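Local coordinates for phosphopantothenoylcysteine decarboxylase (Cryptococcus neoformans, PDB 6EOA), which binds flavin mononucleotide and probably decarboxylates phosphopantothenoylcysteine, a step in coenzyme A biosynthesis, at residues Y77-E80 and D81-S85; G95-G98 and E99-G102. All blocks are in the same frame, centred on the assembly; numbering follows the deposited sequence.

Contact 1: residues Y77-E80 and D81-S85; sequences YSQE and DVDNS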
loop_
_atom_site.group_PDB
_atom_site.type_symbol
_atom_site.label_atom_id
_atom_site.label_comp_id
_atom_site.label_asym_id
_atom_site.label_seq_id
_atom_site.Cartn_x
_atom_site.Cartn_y
_atom_site.Cartn_z
ATOM N N TYR A 77 -10.833 -13.700 13.250
ATOM C CA TYR A 77 -12.209 -14.014 13.629
ATOM C C TYR A 77 -13.127 -14.075 12.412
ATOM O O TYR A 77 -12.822 -13.513 11.358
ATOM C CB TYR A 77 -12.741 -12.993 14.643
ATOM C CG TYR A 77 -13.060 -11.629 14.064
ATOM C CD1 TYR A 77 -14.376 -11.236 13.837
ATOM C CD2 TYR A 77 -12.047 -10.735 13.742
ATOM C CE1 TYR A 77 -14.670 -9.988 13.306
ATOM C CE2 TYR A 77 -12.332 -9.487 13.214
ATOM C CZ TYR A 77 -13.642 -9.122 12.997
ATOM O OH TYR A 77 -13.925 -7.882 12.473
ATOM N N SER A 78 -14.252 -14.763 12.568
ATOM C CA SER A 78 -15.224 -14.920 11.493
ATOM C C SER A 78 -16.562 -14.280 11.849
ATOM O O SER A 78 -16.766 -13.829 12.979
ATOM C CB SER A 78 -15.429 -16.400 11.177
ATOM O OG SER A 78 -15.996 -17.069 12.290
ATOM N N GLN A 79 -17.473 -14.248 10.884
ATOM C CA GLN A 79 -18.807 -13.711 11.109
ATOM C C GLN A 79 -19.538 -14.539 12.158
ATOM O O GLN A 79 -20.312 -14.017 12.959
ATOM C CB GLN A 79 -19.604 -13.685 9.802
ATOM C CG GLN A 79 -21.059 -13.289 9.966
ATOM C CD GLN A 79 -21.222 -11.826 10.310
ATOM O OE1 GLN A 79 -20.732 -10.951 9.594
ATOM N NE2 GLN A 79 -21.908 -11.549 11.412
ATOM N N GLU A 80 -19.267 -15.837 12.160
ATOM C CA GLU A 80 -19.969 -16.736 13.056
ATOM C C GLU A 80 -19.451 -16.614 14.483
ATOM O O GLU A 80 -20.190 -16.864 15.435
ATOM C CB GLU A 80 -19.861 -18.177 12.562
ATOM C CG GLU A 80 -21.171 -18.946 12.690
ATOM C CD GLU A 80 -22.354 -18.191 12.095
ATOM O OE1 GLU A 80 -22.206 -17.588 11.006
ATOM O OE2 GLU A 80 -23.430 -18.192 12.728
ATOM N N ASP A 81 -18.190 -16.219 14.629
ATOM C CA ASP A 81 -17.649 -15.894 15.945
ATOM C C ASP A 81 -18.455 -14.750 16.545
ATOM O O ASP A 81 -18.835 -14.789 17.715
ATOM C CB ASP A 81 -16.165 -15.514 15.860
ATOM C CG ASP A 81 -15.272 -16.696 15.524
ATOM O OD1 ASP A 81 -15.646 -17.844 15.849
ATOM O OD2 ASP A 81 -14.197 -16.477 14.927
ATOM N N VAL A 82 -18.715 -13.733 15.727
ATOM C CA VAL A 82 -19.529 -12.594 16.142
ATOM C C VAL A 82 -20.945 -13.040 16.507
ATOM O O VAL A 82 -21.469 -12.672 17.558
ATOM C CB VAL A 82 -19.599 -11.518 15.040
ATOM C CG1 VAL A 82 -20.617 -10.448 15.406
ATOM C CG2 VAL A 82 -18.228 -10.902 14.803
ATOM N N ASP A 83 -21.553 -13.842 15.637
ATOM C CA ASP A 83 -22.899 -14.356 15.874
ATOM C C ASP A 83 -22.976 -15.195 17.148
ATOM O O ASP A 83 -23.901 -15.032 17.950
ATOM C CB ASP A 83 -23.374 -15.180 14.678
ATOM C CG ASP A 83 -23.748 -14.313 13.487
ATOM O OD1 ASP A 83 -23.399 -13.111 13.487
ATOM O OD2 ASP A 83 -24.392 -14.833 12.549
ATOM N N ASN A 84 -22.009 -16.092 17.333
ATOM C CA ASN A 84 -21.914 -16.870 18.570
ATOM C C ASN A 84 -21.790 -15.948 19.774
ATOM O O ASN A 84 -22.374 -16.193 20.829
ATOM C CB ASN A 84 -20.717 -17.823 18.530
ATOM C CG ASN A 84 -20.972 -19.052 17.681
ATOM O OD1 ASN A 84 -22.112 -19.364 17.344
ATOM N ND2 ASN A 84 -19.902 -19.760 17.334
ATOM N N SER A 85 -21.029 -14.874 19.594
ATOM C CA SER A 85 -20.759 -13.930 20.667
ATOM C C SER A 85 -21.993 -13.093 21.008
ATOM O O SER A 85 -22.204 -12.725 22.166
ATOM C CB SER A 85 -19.587 -13.027 20.284
ATOM O OG SER A 85 -19.161 -12.242 21.379
#
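Ser-78 and Asp-81 tie the start of helix 79-89 with reciprocal bonds: Ser-78 N donates to Asp-81 OD2 at 2.9 Å, reaching that oxygen from above the carboxylate plane, and Asp-81 N returns a weak bond to Ser-78 OG at 3.3 Å. With Ser-78 as N-cap this is a capping box. Main-chain bonds follow it into the first turns, Asp-83 N to Gln-79 O and Asn-84 N to Glu-80 O (2.7 Å).

The helix is the crossover of the beta-alpha-beta unit that joins strands 63-69 and 105-106 of the flavoprotein's parallel sheet. Across its first turn, Gln-79 NE2 donates a hydrogen bond to Asp-83 OD1 at 3.0 Å, again from above the carboxylate, although OD1 lies almost in the plane of the Gln-79 amide. The bend at chi2 (71°) brings that amide round. It also bonds Val-105 N through OE1, while Asp-83 OD2 bonds His-100.

A like-charged pair, Glu-80 OE2 and Asp-83 OD2, stands 3.5 Å apart with the carboxylates nearly perpendicular (79°); OE2 also has a long, weak ion pair with Arg-87. On the buried side, Val-82 CG2 meets the edge of the Tyr-77 ring at CE1 (4.0 Å), and the phenol hydroxyl bonds Thr-41.

Contact 2: residues G95-G98 and E99-G102; sequences GQTG and EHFG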
loop_
_atom_site.group_PDB
_atom_site.type_symbol
_atom_site.label_atom_id
_atom_site.label_comp_id
_atom_site.label_asym_id
_atom_site.label_seq_id
_atom_site.Cartn_x
_atom_site.Cartn_y
_atom_site.Cartn_z
ATOM N N GLY A 95 -27.769 -21.802 17.363
ATOM C CA GLY A 95 -28.574 -21.935 16.168
ATOM C C GLY A 95 -27.835 -21.133 15.122
ATOM O O GLY A 95 -26.681 -20.771 15.341
ATOM N N GLN A 96 -28.465 -20.837 13.994
ATOM C CA GLN A 96 -27.755 -20.064 12.989
ATOM C C GLN A 96 -28.601 -19.050 12.240
ATOM O O GLN A 96 -29.792 -19.242 11.991
ATOM C CB GLN A 96 -27.064 -21.008 11.999
ATOM C CG GLN A 96 -25.549 -21.038 12.189
ATOM C CD GLN A 96 -24.974 -22.440 12.233
ATOM O OE1 GLN A 96 -25.581 -23.393 11.738
ATOM N NE2 GLN A 96 -23.799 -22.575 12.843
ATOM N N THR A 97 -27.925 -17.959 11.900
ATOM C CA THR A 97 -28.459 -16.846 11.135
ATOM C C THR A 97 -27.231 -16.273 10.409
ATOM O O THR A 97 -26.122 -16.339 10.941
ATOM C CB THR A 97 -29.166 -15.808 12.056
ATOM O OG1 THR A 97 -29.928 -14.878 11.276
ATOM C CG2 THR A 97 -28.163 -15.059 12.928
ATOM N N GLY A 98 -27.381 -15.743 9.198
ATOM C CA GLY A 98 -28.657 -15.494 8.565
ATOM C C GLY A 98 -28.517 -13.989 8.452
ATOM O O GLY A 98 -27.745 -13.485 7.633
ATOM N N GLU A 99 -29.238 -13.273 9.310
ATOM C CA GLU A 99 -29.272 -11.818 9.247
ATOM C C GLU A 99 -28.282 -11.216 10.241
ATOM O O GLU A 99 -28.029 -10.013 10.219
ATOM C CB GLU A 99 -30.686 -11.294 9.509
ATOM C CG GLU A 99 -31.731 -11.860 8.554
ATOM C CD GLU A 99 -31.309 -11.770 7.093
ATOM O OE1 GLU A 99 -31.486 -12.767 6.362
ATOM O OE2 GLU A 99 -30.811 -10.705 6.672
ATOM N N HIS A 100 -27.732 -12.067 11.107
ATOM C CA HIS A 100 -26.663 -11.700 12.043
ATOM C C HIS A 100 -27.078 -10.628 13.063
ATOM O O HIS A 100 -26.237 -9.866 13.544
ATOM C CB HIS A 100 -25.419 -11.233 11.274
ATOM C CG HIS A 100 -25.023 -12.143 10.150
ATOM N ND1 HIS A 100 -24.919 -13.510 10.295
ATOM C CD2 HIS A 100 -24.698 -11.878 8.861
ATOM C CE1 HIS A 100 -24.553 -14.048 9.145
ATOM N NE2 HIS A 100 -24.411 -13.079 8.259
ATOM N N PHE A 101 -28.380 -10.547 13.336
ATOM C CA PHE A 101 -28.946 -9.841 14.503
ATOM C C PHE A 101 -29.121 -8.297 14.609
ATOM O O PHE A 101 -29.482 -7.849 15.695
ATOM C CB PHE A 101 -28.148 -10.242 15.752
ATOM C CG PHE A 101 -28.371 -11.656 16.192
ATOM C CD1 PHE A 101 -29.595 -12.047 16.705
ATOM C CD2 PHE A 101 -27.351 -12.591 16.116
ATOM C CE1 PHE A 101 -29.806 -13.347 17.118
ATOM C CE2 PHE A 101 -27.553 -13.895 16.532
ATOM C CZ PHE A 101 -28.784 -14.273 17.033
ATOM N N GLY A 102 -28.891 -7.457 13.596
ATOM C CA GLY A 102 -28.267 -7.748 12.326
ATOM C C GLY A 102 -26.993 -6.931 12.400
ATOM O O GLY A 102 -27.022 -5.702 12.323
#
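Thr-97 folds its hydroxyl forward over Gly-98 to reach Glu-99, and Glu-99 N donates to Thr-97 OG1 at 2.6 Å, with an N-H...O angle of 152°. A side-chain oxygen that accepts from the amide two residues on makes this an ST turn, here in the surface loop that leads from helix 79-89 to strand 105-106, away from the flavin sites. The first torsion of Thr-97 (chi1 -168°) sets OG1 beside its own carbonyl carbon, on the side of the following residues. The peptide entering Gly-98 is cis, which tightens the bend.

The methyl of the same threonine serves a second partner. CG2 lies over a face of the Phe-101 ring, 4.3 Å from its centroid and 27° off the ring normal, a CH-pi contact whose nearest carbon is Phe-101 CE2 at 3.8 Å from Thr-97 CG2. The Phe-101 side chain also touches Val-86 and Arg-87 of helix 79-89.

Gly-98, with positive phi, turns its carbonyl toward His-100: Gly-98 O sits over the centre of the imidazole, 3.4 Å above its plane. Thr-97 O instead lies at the edge of that ring, 3.3 Å from His-100 CE1. The imidazole is anchored through ND1 to Asp-83 of the helix. Many residues of this loop also touch crystal neighbours, so the lattice may contribute to its shape.

The Glu-99 side chain points away from the 95-98 segment at its root. Its chain, bent at the second torsion, then doubles back along the preceding peptide, and the carboxylate ends with Glu-99 OE1 3.8 Å from Gly-98 C.

How the contacts relate
From the N terminus, the chain leaves strand 63-69 and enters contact 1, at the start of helix 79-89; it runs down that helix and then turns back through the loop that holds contact 2, before strand 105-106. Both are local, made between neighbouring residues, so neither closes a long loop, and they follow in series without nesting or crossing. The centres of contacts 1 and 2 are about 10 Å apart, as the returning loop lies against the start of the helix. There Asp-83 OD2 and His-100 ND1 are hydrogen-bonded at 2.7 Å, while Glu-80 packs on Gln-96 and Gln-79 NE2 on the His-100 ring. Together these pairs fasten the connection to the helix within one beta-alpha-beta unit.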